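Local structure of second substrate binding domain of putative amino acid ABC transporter (Streptococcus pneumoniae, 4OEN) at residues A[14-19]-A[26-31]; A[84-89]-A[183-188]; A[88-93]-A[158-163]; A[142-147]-A[154-159]. The protein probably captures an amino acid outside the cell and hands it to the membrane permease of an ABC importer. All blocks are in the same frame, centred on the assembly; numbering follows the deposited sequence.

Contact 1. Residues A[14-19]-A[26-31]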
loop_
_atom_site.group_PDB
_atom_site.type_symbol
_atom_site.label_atom_id
_atom_site.label_comp_id
_atom_site.label_asym_id
_atom_site.label_seq_id
_atom_site.Cartn_x
_atom_site.Cartn_y
_atom_site.Cartn_z
ATOM N N ALA A 14 0.593 4.934 -6.209
ATOM C CA ALA A 14 -0.231 3.860 -6.759
ATOM C C ALA A 14 0.047 2.585 -5.976
ATOM O O ALA A 14 1.197 2.320 -5.631
ATOM C CB ALA A 14 0.069 3.654 -8.257
ATOM N N PRO A 15 -0.992 1.766 -5.719
ATOM C CA PRO A 15 -2.391 1.862 -6.152
ATOM C C PRO A 15 -3.319 2.615 -5.207
ATOM O O PRO A 15 -4.519 2.636 -5.470
ATOM C CB PRO A 15 -2.817 0.397 -6.214
ATOM C CG PRO A 15 -2.067 -0.212 -5.040
ATOM C CD PRO A 15 -0.719 0.488 -5.043
ATOM N N PHE A 16 -2.797 3.219 -4.143
ATOM C CA PHE A 16 -3.657 3.928 -3.196
ATOM C C PHE A 16 -4.191 5.249 -3.742
ATOM O O PHE A 16 -5.376 5.569 -3.578
ATOM C CB PHE A 16 -2.904 4.141 -1.877
ATOM C CG PHE A 16 -2.520 2.858 -1.217
ATOM C CD1 PHE A 16 -3.453 2.149 -0.472
ATOM C CD2 PHE A 16 -1.254 2.320 -1.394
ATOM C CE1 PHE A 16 -3.129 0.941 0.110
ATOM C CE2 PHE A 16 -0.912 1.109 -0.806
ATOM C CZ PHE A 16 -1.859 0.415 -0.048
ATOM N N VAL A 17 -3.335 6.012 -4.408
ATOM C CA VAL A 17 -3.775 7.274 -4.983
ATOM C C VAL A 17 -2.816 7.628 -6.095
ATOM O O VAL A 17 -1.586 7.591 -5.915
ATOM C CB VAL A 17 -3.876 8.395 -3.909
ATOM C CG1 VAL A 17 -2.559 8.558 -3.119
ATOM C CG2 VAL A 17 -4.303 9.731 -4.542
ATOM N N PHE A 18 -3.382 7.933 -7.258
ATOM C CA PHE A 18 -2.589 8.300 -8.418
ATOM C C PHE A 18 -3.469 8.964 -9.467
ATOM O O PHE A 18 -4.700 8.893 -9.400
ATOM C CB PHE A 18 -1.868 7.075 -9.003
ATOM C CG PHE A 18 -2.795 5.961 -9.424
ATOM C CD1 PHE A 18 -3.095 5.768 -10.759
ATOM C CD2 PHE A 18 -3.356 5.110 -8.477
ATOM C CE1 PHE A 18 -3.948 4.747 -11.150
ATOM C CE2 PHE A 18 -4.208 4.083 -8.862
ATOM C CZ PHE A 18 -4.499 3.903 -10.195
ATOM N N GLN A 19 -2.827 9.630 -10.414
ATOM C CA GLN A 19 -3.526 10.313 -11.494
ATOM C C GLN A 19 -3.816 9.353 -12.650
ATOM O O GLN A 19 -2.927 8.632 -13.114
ATOM C CB GLN A 19 -2.684 11.505 -11.972
ATOM C CG GLN A 19 -3.468 12.685 -12.508
ATOM C CD GLN A 19 -2.560 13.848 -12.902
ATOM O OE1 GLN A 19 -1.350 13.806 -12.684
ATOM N NE2 GLN A 19 -3.143 14.885 -13.488
ATOM N N THR A 26 -7.345 8.977 -8.712
ATOM C CA THR A 26 -8.129 7.777 -8.477
ATOM C C THR A 26 -7.306 6.887 -7.553
ATOM O O THR A 26 -6.305 7.336 -6.998
ATOM C CB THR A 26 -8.488 7.058 -9.805
ATOM O OG1 THR A 26 -9.413 5.995 -9.549
ATOM C CG2 THR A 26 -7.242 6.486 -10.470
ATOM N N GLY A 27 -7.730 5.639 -7.356
ATOM C CA GLY A 27 -6.970 4.725 -6.518
ATOM C C GLY A 27 -7.822 4.185 -5.388
ATOM O O GLY A 27 -8.899 4.693 -5.143
ATOM N N ILE A 28 -7.328 3.162 -4.694
ATOM C CA ILE A 28 -8.058 2.574 -3.573
ATOM C C ILE A 28 -8.551 3.618 -2.568
ATOM O O ILE A 28 -9.712 3.608 -2.148
ATOM C CB ILE A 28 -7.161 1.563 -2.836
ATOM C CG1 ILE A 28 -6.776 0.426 -3.779
ATOM C CG2 ILE A 28 -7.823 1.084 -1.549
ATOM C CD1 ILE A 28 -5.760 -0.550 -3.168
ATOM N N ASP A 29 -7.660 4.522 -2.185
ATOM C CA ASP A 29 -7.985 5.518 -1.162
ATOM C C ASP A 29 -9.041 6.491 -1.604
ATOM O O ASP A 29 -9.901 6.883 -0.810
ATOM C CB ASP A 29 -6.757 6.316 -0.771
ATOM C CG ASP A 29 -5.808 5.536 0.073
ATOM O OD1 ASP A 29 -6.143 4.391 0.463
ATOM O OD2 ASP A 29 -4.733 6.099 0.346
ATOM N N MET A 30 -8.955 6.898 -2.867
ATOM C CA MET A 30 -9.889 7.880 -3.411
ATOM C C MET A 30 -11.269 7.274 -3.475
ATOM O O MET A 30 -12.249 7.890 -3.051
ATOM C CB MET A 30 -9.434 8.357 -4.786
ATOM C CG MET A 30 -8.091 9.122 -4.741
ATOM S SD MET A 30 -8.096 10.646 -3.739
ATOM C CE MET A 30 -7.527 10.068 -2.136
ATOM N N GLU A 31 -11.349 6.045 -3.980
ATOM C CA GLU A 31 -12.643 5.392 -4.068
ATOM C C GLU A 31 -13.217 5.092 -2.690
ATOM O O GLU A 31 -14.415 5.239 -2.472
ATOM C CB GLU A 31 -12.544 4.111 -4.896
ATOM C CG GLU A 31 -12.262 4.395 -6.356
ATOM C CD GLU A 31 -12.612 3.238 -7.277
ATOM O OE1 GLU A 31 -13.639 2.555 -7.055
ATOM O OE2 GLU A 31 -11.853 3.019 -8.232
#
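The Phe18 ring takes the methyl CG2 of Thr26 on one face, set toward the rim; the methyl lies 4.0 Å from the ring centroid, a CH-pi contact. At the edge of the same ring, in its plane, lies the carbonyl oxygen of Pro15. Phe18 reaches this position because its CG is lodged between the backbone N and the carbonyl carbon (chi1 59°), which lays the side chain alongside Thr26. The ring of Phe16 is approached differently: Asp29 OD1 stands at its edge, 3.6 Å from Phe16 CD1, with carboxylate and ring planes 42° apart. Asp29 OD2 accepts from Gly69 N and OD1 has a weak hydrogen bond with Tyr86 OH, which together help hold the carboxylate at the ring edge. Thr26 OG1 is hydrogen-bonded to Tyr221 OH.

The backbones are joined in sequence. Phe18 and Thr26 form an antiparallel hydrogen-bonded pair, Thr26 N to Phe18 O being 2.7 Å. Further along, the first turn of helix 28-40 gives its N-H groups to the loop: Ile28 N to Pro15 O at 3.0 Å and Asp29 N to Phe16 O at 2.9 Å. Gly27 is the N-cap. Val17 CG2 also packs 3.8 Å from Met30 CG. A short hairpin running straight into a helix, its loop bonded to the helix N terminus, here belongs to the type II periplasmic binding protein fold.

Contact 2. Residues A[84-89]-A[183-188]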
loop_
_atom_site.group_PDB
_atom_site.type_symbol
_atom_site.label_atom_id
_atom_site.label_comp_id
_atom_site.label_asym_id
_atom_site.label_seq_id
_atom_site.Cartn_x
_atom_site.Cartn_y
_atom_site.Cartn_z
ATOM N N GLU A 84 -9.587 2.269 12.039
ATOM C CA GLU A 84 -9.319 0.853 11.860
ATOM C C GLU A 84 -8.531 0.674 10.576
ATOM O O GLU A 84 -8.694 1.457 9.641
ATOM C CB GLU A 84 -10.625 0.054 11.794
ATOM C CG GLU A 84 -11.432 0.085 13.067
ATOM C CD GLU A 84 -10.930 -0.912 14.090
ATOM O OE1 GLU A 84 -10.047 -1.724 13.742
ATOM O OE2 GLU A 84 -11.421 -0.889 15.238
ATOM N N SER A 85 -7.689 -0.349 10.525
ATOM C CA SER A 85 -6.946 -0.652 9.316
ATOM C C SER A 85 -7.879 -1.029 8.180
ATOM O O SER A 85 -8.800 -1.829 8.376
ATOM C CB SER A 85 -5.960 -1.795 9.565
ATOM O OG SER A 85 -5.242 -2.098 8.374
ATOM N N TYR A 86 -7.630 -0.492 6.986
ATOM C CA TYR A 86 -8.378 -0.938 5.818
ATOM C C TYR A 86 -7.522 -1.785 4.887
ATOM O O TYR A 86 -8.007 -2.266 3.866
ATOM C CB TYR A 86 -8.978 0.246 5.044
ATOM C CG TYR A 86 -8.006 1.241 4.451
ATOM C CD1 TYR A 86 -7.444 1.042 3.194
ATOM C CD2 TYR A 86 -7.684 2.401 5.128
ATOM C CE1 TYR A 86 -6.555 1.975 2.654
ATOM C CE2 TYR A 86 -6.793 3.341 4.589
ATOM C CZ TYR A 86 -6.245 3.116 3.349
ATOM O OH TYR A 86 -5.365 4.033 2.799
ATOM N N TYR A 87 -6.260 -1.989 5.245
ATOM C CA TYR A 87 -5.374 -2.787 4.401
ATOM C C TYR A 87 -4.140 -3.204 5.170
ATOM O O TYR A 87 -3.425 -2.353 5.710
ATOM C CB TYR A 87 -4.962 -2.003 3.150
ATOM C CG TYR A 87 -4.187 -2.844 2.167
ATOM C CD1 TYR A 87 -4.829 -3.821 1.409
ATOM C CD2 TYR A 87 -2.817 -2.674 2.000
ATOM C CE1 TYR A 87 -4.126 -4.598 0.512
ATOM C CE2 TYR A 87 -2.105 -3.448 1.095
ATOM C CZ TYR A 87 -2.769 -4.404 0.356
ATOM O OH TYR A 87 -2.087 -5.194 -0.542
ATOM N N THR A 88 -3.892 -4.509 5.219
ATOM C CA THR A 88 -2.669 -5.025 5.817
ATOM C C THR A 88 -1.603 -5.098 4.756
ATOM O O THR A 88 -1.755 -5.828 3.773
ATOM C CB THR A 88 -2.863 -6.411 6.433
ATOM O OG1 THR A 88 -3.858 -6.332 7.458
ATOM C CG2 THR A 88 -1.540 -6.919 7.034
ATOM N N ALA A 89 -0.532 -4.340 4.972
ATOM C CA ALA A 89 0.555 -4.236 4.010
ATOM C C ALA A 89 1.544 -5.365 4.233
ATOM O O ALA A 89 1.992 -5.587 5.351
ATOM C CB ALA A 89 1.249 -2.897 4.131
ATOM N N GLY A 183 2.839 -4.100 8.155
ATOM C CA GLY A 183 2.119 -3.035 8.827
ATOM C C GLY A 183 0.665 -2.905 8.437
ATOM O O GLY A 183 0.155 -3.681 7.634
ATOM N N GLU A 184 0.006 -1.911 9.018
ATOM C CA GLU A 184 -1.384 -1.629 8.722
ATOM C C GLU A 184 -1.509 -0.265 8.080
ATOM O O GLU A 184 -0.656 0.614 8.258
ATOM C CB GLU A 184 -2.234 -1.679 9.995
ATOM C CG GLU A 184 -2.096 -2.964 10.797
ATOM C CD GLU A 184 -2.610 -4.183 10.053
ATOM O OE1 GLU A 184 -3.381 -4.023 9.078
ATOM O OE2 GLU A 184 -2.249 -5.305 10.455
ATOM N N THR A 185 -2.593 -0.094 7.341
ATOM C CA THR A 185 -2.823 1.114 6.578
ATOM C C THR A 185 -4.130 1.716 7.064
ATOM O O THR A 185 -5.123 1.008 7.167
ATOM C CB THR A 185 -2.912 0.814 5.070
ATOM O OG1 THR A 185 -1.922 -0.160 4.715
ATOM C CG2 THR A 185 -2.713 2.073 4.255
ATOM N N ALA A 186 -4.141 3.014 7.362
ATOM C CA ALA A 186 -5.359 3.603 7.911
ATOM C C ALA A 186 -5.531 5.064 7.547
ATOM O O ALA A 186 -4.603 5.722 7.097
ATOM C CB ALA A 186 -5.382 3.449 9.436
ATOM N N PHE A 187 -6.754 5.544 7.753
ATOM C CA PHE A 187 -7.120 6.956 7.672
ATOM C C PHE A 187 -6.743 7.621 8.994
ATOM O O PHE A 187 -6.707 6.948 10.025
ATOM C CB PHE A 187 -8.639 7.022 7.384
ATOM C CG PHE A 187 -9.247 8.389 7.470
ATOM C CD1 PHE A 187 -9.174 9.271 6.397
ATOM C CD2 PHE A 187 -9.953 8.769 8.604
ATOM C CE1 PHE A 187 -9.767 10.540 6.469
ATOM C CE2 PHE A 187 -10.547 10.024 8.682
ATOM C CZ PHE A 187 -10.447 10.916 7.617
ATOM N N ALA A 188 -6.434 8.919 8.969
ATOM C CA ALA A 188 -6.013 9.584 10.208
ATOM C C ALA A 188 -6.575 10.981 10.334
ATOM O O ALA A 188 -6.805 11.662 9.337
ATOM C CB ALA A 188 -4.477 9.642 10.301
HETATM O O HOH W 1 -4.170 6.053 4.402
#
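Glu184 OE1 accepts hydrogen bonds from two hydroxyls of the facing segment, Ser85 OG at 2.8 Å and Thr88 OG1 at 2.9 Å. The pairing belongs to strands 87-96 and 180-190, which run antiparallel as neighbours in the sheet and probably form the two hinge strands that join the lobes, as in other type II periplasmic binding proteins. The two donors reach the oxygen differently: Thr88 OG1 donates to the syn lone pair of Glu184 OE1, the side of the other carboxylate oxygen, whereas Ser85 OG meets OE1 on the anti side, 20° out of the carboxylate plane. A bend at chi2 (-65°) folds the Glu184 chain back alongside Thr88, which puts the carboxylate within range of both hydroxyls.

Ser85 OG is itself placed by an ST turn, accepting from Tyr87 N at 3.3 Å. On the face that carries Tyr87 and Thr185, Thr185 OG1 donates to Tyr87 O at 2.8 Å from above the carbonyl plane, 40° out of it, and also lies at the edge of the Tyr87 ring. Backbone bonds hold the two ends of the pairing: Tyr86 N to Thr185 O at 2.9 Å, and Ala89 N to Gly183 O at 2.8 Å.

Outside this cluster the Tyr86 ring has Thr185 O over one face and Phe187 N at its edge, and touches Phe201 and Leu205 of helix 195-210. Besides its weak bond to Asp29, Tyr86 OH meets a water, which donates to Ala186 O at 2.7 Å.

Contact 3. Residues A[88-93]-A[158-163]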
loop_
_atom_site.group_PDB
_atom_site.type_symbol
_atom_site.label_atom_id
_atom_site.label_comp_id
_atom_site.label_asym_id
_atom_site.label_seq_id
_atom_site.Cartn_x
_atom_site.Cartn_y
_atom_site.Cartn_z
ATOM N N THR A 88 -3.892 -4.509 5.219
ATOM C CA THR A 88 -2.669 -5.025 5.817
ATOM C C THR A 88 -1.603 -5.098 4.756
ATOM O O THR A 88 -1.755 -5.828 3.773
ATOM C CB THR A 88 -2.863 -6.411 6.433
ATOM O OG1 THR A 88 -3.858 -6.332 7.458
ATOM C CG2 THR A 88 -1.540 -6.919 7.034
ATOM N N ALA A 89 -0.532 -4.340 4.972
ATOM C CA ALA A 89 0.555 -4.236 4.010
ATOM C C ALA A 89 1.544 -5.365 4.233
ATOM O O ALA A 89 1.992 -5.587 5.351
ATOM C CB ALA A 89 1.249 -2.897 4.131
ATOM N N ASN A 90 1.847 -6.083 3.161
ATOM C CA ASN A 90 2.785 -7.193 3.215
ATOM C C ASN A 90 3.973 -6.945 2.321
ATOM O O ASN A 90 3.885 -6.178 1.368
ATOM C CB ASN A 90 2.135 -8.505 2.755
ATOM C CG ASN A 90 0.943 -8.914 3.592
ATOM O OD1 ASN A 90 0.987 -8.898 4.813
ATOM N ND2 ASN A 90 -0.128 -9.314 2.926
ATOM N N THR A 91 5.084 -7.616 2.637
ATOM C CA THR A 91 6.160 -7.823 1.678
ATOM C C THR A 91 5.920 -9.205 1.062
ATOM O O THR A 91 5.431 -10.099 1.737
ATOM C CB THR A 91 7.559 -7.739 2.342
ATOM O OG1 THR A 91 8.550 -8.030 1.360
ATOM C CG2 THR A 91 7.691 -8.727 3.463
ATOM N N ILE A 92 6.233 -9.362 -0.218
ATOM C CA ILE A 92 5.902 -10.607 -0.913
ATOM C C ILE A 92 6.918 -10.891 -2.003
ATOM O O ILE A 92 7.516 -9.980 -2.576
ATOM C CB ILE A 92 4.455 -10.530 -1.493
ATOM C CG1 ILE A 92 3.903 -11.910 -1.826
ATOM C CG2 ILE A 92 4.379 -9.608 -2.700
ATOM C CD1 ILE A 92 2.403 -11.873 -2.114
ATOM N N LEU A 93 7.143 -12.172 -2.262
ATOM C CA LEU A 93 8.043 -12.582 -3.331
ATOM C C LEU A 93 7.377 -12.462 -4.708
ATOM O O LEU A 93 6.209 -12.828 -4.881
ATOM C CB LEU A 93 8.501 -14.035 -3.115
ATOM C CG LEU A 93 9.733 -14.440 -3.928
ATOM C CD1 LEU A 93 11.013 -13.958 -3.249
ATOM C CD2 LEU A 93 9.759 -15.956 -4.159
ATOM N N ASP A 158 9.137 -7.442 -2.813
ATOM C CA ASP A 158 8.615 -6.071 -2.939
ATOM C C ASP A 158 7.332 -5.906 -2.143
ATOM O O ASP A 158 6.794 -6.864 -1.602
ATOM C CB ASP A 158 8.359 -5.747 -4.420
ATOM C CG ASP A 158 8.447 -4.253 -4.766
ATOM O OD1 ASP A 158 8.507 -3.348 -3.886
ATOM O OD2 ASP A 158 8.440 -3.977 -5.984
ATOM N N ASP A 159 6.830 -4.679 -2.102
ATOM C CA ASP A 159 5.563 -4.402 -1.453
ATOM C C ASP A 159 4.438 -5.107 -2.198
ATOM O O ASP A 159 4.313 -4.970 -3.428
ATOM C CB ASP A 159 5.289 -2.898 -1.431
ATOM C CG ASP A 159 6.265 -2.151 -0.562
ATOM O OD1 ASP A 159 6.399 -2.542 0.612
ATOM O OD2 ASP A 159 6.891 -1.180 -1.046
ATOM N N GLU A 160 3.606 -5.824 -1.451
ATOM C CA GLU A 160 2.517 -6.566 -2.067
ATOM C C GLU A 160 1.531 -5.694 -2.876
ATOM O O GLU A 160 1.199 -6.054 -3.994
ATOM C CB GLU A 160 1.751 -7.390 -1.026
ATOM C CG GLU A 160 0.498 -8.013 -1.620
ATOM C CD GLU A 160 -0.129 -9.071 -0.748
ATOM O OE1 GLU A 160 0.573 -9.672 0.104
ATOM O OE2 GLU A 160 -1.347 -9.318 -0.934
ATOM N N PRO A 161 1.087 -4.530 -2.347
ATOM C CA PRO A 161 0.130 -3.798 -3.195
ATOM C C PRO A 161 0.743 -3.291 -4.501
ATOM O O PRO A 161 0.049 -3.161 -5.504
ATOM C CB PRO A 161 -0.311 -2.633 -2.301
ATOM C CG PRO A 161 0.735 -2.520 -1.236
ATOM C CD PRO A 161 1.251 -3.904 -1.023
ATOM N N VAL A 162 2.047 -3.032 -4.491
ATOM C CA VAL A 162 2.727 -2.573 -5.699
ATOM C C VAL A 162 2.830 -3.699 -6.710
ATOM O O VAL A 162 2.499 -3.537 -7.895
ATOM C CB VAL A 162 4.138 -2.022 -5.369
ATOM C CG1 VAL A 162 4.935 -1.783 -6.638
ATOM C CG2 VAL A 162 4.020 -0.741 -4.564
ATOM N N LEU A 163 3.260 -4.858 -6.230
ATOM C CA LEU A 163 3.372 -6.025 -7.088
ATOM C C LEU A 163 2.007 -6.468 -7.606
ATOM O O LEU A 163 1.865 -6.733 -8.799
ATOM C CB LEU A 163 4.046 -7.174 -6.351
ATOM C CG LEU A 163 5.467 -7.508 -6.797
ATOM C CD1 LEU A 163 6.064 -8.573 -5.880
ATOM C CD2 LEU A 163 5.456 -7.965 -8.255
HETATM O O HOH W 2 3.669 -3.425 1.469
#
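Asn90 O is gripped twice, by Glu160 N at 2.9 Å and by a water that donates to it and also, at 3.0 Å, to Asp159 OD1. The Glu160 bond is almost straight at the hydrogen, with the donor tilted from the carbonyl plane. The same two residues meet again through their side chains, which lie side by side: Asn90 ND2 donates to Glu160 OE1 at 2.9 Å. The acceptor lies in the amide plane of Asn90, but the N-H comes from above the carboxylate, 53° out of its plane; the amide and carboxylate planes are 43° apart. Glu160 OE2 is turned to Lys164, one helical turn on, in a salt bridge.

These bonds come where strand 155-159 gives way to helix 160-168, with Asp159 at the N-cap position. Before that break the chain pairs antiparallel with strand 87-96, where that strand probably passes from the hinge into the second lobe of the type II binding protein fold. Ile92 and Asp158 form the hydrogen-bonded pair: Ile92 N to Asp158 O at 2.9 Å, and Asp158 N to Ile92 O at 3.0 Å.

With CG1 of Ile92 anti to the backbone N (chi1 -162°), CG2 is the branch that meets the helix, at Glu160 CA and, 3.7 Å away, at Leu163 CD1. At the other end of the side chain Ile92 CD1 lies beside the carboxylate, 3.6 Å from Glu160 OE1.

Contact 4. Residues A[142-147]-A[154-159]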
loop_
_atom_site.group_PDB
_atom_site.type_symbol
_atom_site.label_atom_id
_atom_site.label_comp_id
_atom_site.label_asym_id
_atom_site.label_seq_id
_atom_site.Cartn_x
_atom_site.Cartn_y
_atom_site.Cartn_z
ATOM N N SER A 142 12.814 0.017 -11.296
ATOM C CA SER A 142 12.993 -0.253 -12.727
ATOM C C SER A 142 14.184 -1.160 -13.006
ATOM O O SER A 142 14.090 -2.103 -13.795
ATOM C CB SER A 142 13.153 1.054 -13.504
ATOM O OG SER A 142 12.013 1.870 -13.341
ATOM N N SER A 143 15.301 -0.888 -12.341
ATOM C CA SER A 143 16.504 -1.672 -12.545
ATOM C C SER A 143 16.266 -3.083 -12.037
ATOM O O SER A 143 16.680 -4.058 -12.659
ATOM C CB SER A 143 17.696 -1.033 -11.831
ATOM O OG SER A 143 18.895 -1.714 -12.138
ATOM N N MET A 144 15.592 -3.175 -10.900
ATOM C CA MET A 144 15.307 -4.467 -10.296
ATOM C C MET A 144 14.437 -5.339 -11.195
ATOM O O MET A 144 14.744 -6.515 -11.400
ATOM C CB MET A 144 14.626 -4.284 -8.942
ATOM C CG MET A 144 14.363 -5.619 -8.244
ATOM S SD MET A 144 13.693 -5.428 -6.577
ATOM C CE MET A 144 12.023 -4.864 -6.923
ATOM N N TYR A 145 13.358 -4.773 -11.723
ATOM C CA TYR A 145 12.465 -5.575 -12.563
ATOM C C TYR A 145 13.081 -5.854 -13.939
ATOM O O TYR A 145 12.766 -6.867 -14.568
ATOM C CB TYR A 145 11.088 -4.904 -12.669
ATOM C CG TYR A 145 10.286 -5.123 -11.399
ATOM C CD1 TYR A 145 9.716 -6.361 -11.126
ATOM C CD2 TYR A 145 10.140 -4.115 -10.450
ATOM C CE1 TYR A 145 9.003 -6.583 -9.961
ATOM C CE2 TYR A 145 9.425 -4.328 -9.274
ATOM C CZ TYR A 145 8.864 -5.570 -9.032
ATOM O OH TYR A 145 8.155 -5.800 -7.872
ATOM N N ASP A 146 13.988 -4.996 -14.398
ATOM C CA ASP A 146 14.732 -5.282 -15.618
ATOM C C ASP A 146 15.591 -6.520 -15.413
ATOM O O ASP A 146 15.662 -7.398 -16.272
ATOM C CB ASP A 146 15.607 -4.096 -16.023
ATOM C CG ASP A 146 14.810 -2.967 -16.638
ATOM O OD1 ASP A 146 13.579 -3.118 -16.793
ATOM O OD2 ASP A 146 15.421 -1.932 -16.979
ATOM N N SER A 147 16.250 -6.580 -14.257
ATOM C CA SER A 147 17.086 -7.709 -13.925
ATOM C C SER A 147 16.261 -8.994 -13.807
ATOM O O SER A 147 16.691 -10.050 -14.267
ATOM C CB SER A 147 17.845 -7.426 -12.624
ATOM O OG SER A 147 18.714 -8.496 -12.288
ATOM N N ASP A 154 16.618 -14.334 -9.852
ATOM C CA ASP A 154 15.598 -15.378 -9.912
ATOM C C ASP A 154 14.246 -14.958 -9.348
ATOM O O ASP A 154 13.221 -15.585 -9.620
ATOM C CB ASP A 154 16.113 -16.602 -9.170
ATOM C CG ASP A 154 17.384 -17.141 -9.786
ATOM O OD1 ASP A 154 17.294 -17.692 -10.904
ATOM O OD2 ASP A 154 18.464 -17.013 -9.170
ATOM N N ALA A 155 14.247 -13.902 -8.551
ATOM C CA ALA A 155 13.058 -13.455 -7.840
ATOM C C ALA A 155 13.297 -12.051 -7.343
ATOM O O ALA A 155 14.451 -11.578 -7.335
ATOM C CB ALA A 155 12.731 -14.381 -6.671
ATOM N N VAL A 156 12.209 -11.386 -6.962
ATOM C CA VAL A 156 12.294 -10.124 -6.238
ATOM C C VAL A 156 11.466 -10.219 -4.970
ATOM O O VAL A 156 10.585 -11.074 -4.844
ATOM C CB VAL A 156 11.764 -8.923 -7.055
ATOM C CG1 VAL A 156 12.494 -8.800 -8.378
ATOM C CG2 VAL A 156 10.245 -9.060 -7.286
ATOM N N MET A 157 11.767 -9.351 -4.021
ATOM C CA MET A 157 10.912 -9.138 -2.855
ATOM C C MET A 157 10.443 -7.683 -2.899
ATOM O O MET A 157 11.278 -6.793 -3.005
ATOM C CB MET A 157 11.674 -9.425 -1.558
ATOM C CG MET A 157 10.798 -9.730 -0.361
ATOM S SD MET A 157 10.318 -11.463 -0.338
ATOM C CE MET A 157 9.068 -11.478 0.953
ATOM N N ASP A 158 9.137 -7.442 -2.813
ATOM C CA ASP A 158 8.615 -6.071 -2.939
ATOM C C ASP A 158 7.332 -5.906 -2.143
ATOM O O ASP A 158 6.794 -6.864 -1.602
ATOM C CB ASP A 158 8.359 -5.747 -4.420
ATOM C CG ASP A 158 8.447 -4.253 -4.766
ATOM O OD1 ASP A 158 8.507 -3.348 -3.886
ATOM O OD2 ASP A 158 8.440 -3.977 -5.984
ATOM N N ASP A 159 6.830 -4.679 -2.102
ATOM C CA ASP A 159 5.563 -4.402 -1.453
ATOM C C ASP A 159 4.438 -5.107 -2.198
ATOM O O ASP A 159 4.313 -4.970 -3.428
ATOM C CB ASP A 159 5.289 -2.898 -1.431
ATOM C CG ASP A 159 6.265 -2.151 -0.562
ATOM O OD1 ASP A 159 6.399 -2.542 0.612
ATOM O OD2 ASP A 159 6.891 -1.180 -1.046
#
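A single side-chain hydrogen bond carries the polar part: Tyr145 OH donates to Asp158 OD2 at 2.6 Å. The oxygen is met on its anti lone pair, away from OD1, and lies in the plane of the phenol ring at its edge; ring and carboxylate planes are 32° apart. OD1 accepts a weak bond from Asp159 N. Since Asp158 is buried, the tyrosine hydroxyl supplies a close partner for a charge that would probably be costly to leave alone.

The apolar part centres on Val156, whose two methyls are shared out. CG1 packs 3.7 Å from Met144 CG, and CG2 lies 3.9 Å from Tyr145 CE1, the tyrosine and valine side chains crossing at about a right angle. Met144 stretches toward the strand with chi1 and chi2 both extended, then bends at chi3 (72°) so that CE comes 3.8 Å from Asp158 OD2.

Through Met144 and Tyr145, helix 141-150 packs on strand 155-159; the segment 142-147 runs at 150° to the strand, roughly antiparallel. The helix connects strand 134-138 to strand 155-159, both parallel to strand 111-115 which lies between them, a beta-alpha-beta crossover; Phe138 also touches Met144.

In the fold
From the N terminus, contact 1 closes first, joining 14-19 to 26-31 across a six-residue gap, complete before the others begin. Contacts 2 and 3 then open just before and at the start of strand 87-96, sharing Thr88 and Ala89. Contact 3 closes at 158-163, and contact 2 only at 183-188, so the smaller loop lies within the larger. Contact 4, between 142-147 and 154-159, falls late in the loop of contact 3 and shares Asp158 and Asp159 with it. Contacts 2, 3 and 4 reach one sheet, through strands 180-190, 87-96 and 155-159; contact 1 touches contact 2 through Phe16 on Tyr87 and Asp29 on Tyr86, and contact 3 through Pro15 and Phe16 on Pro161.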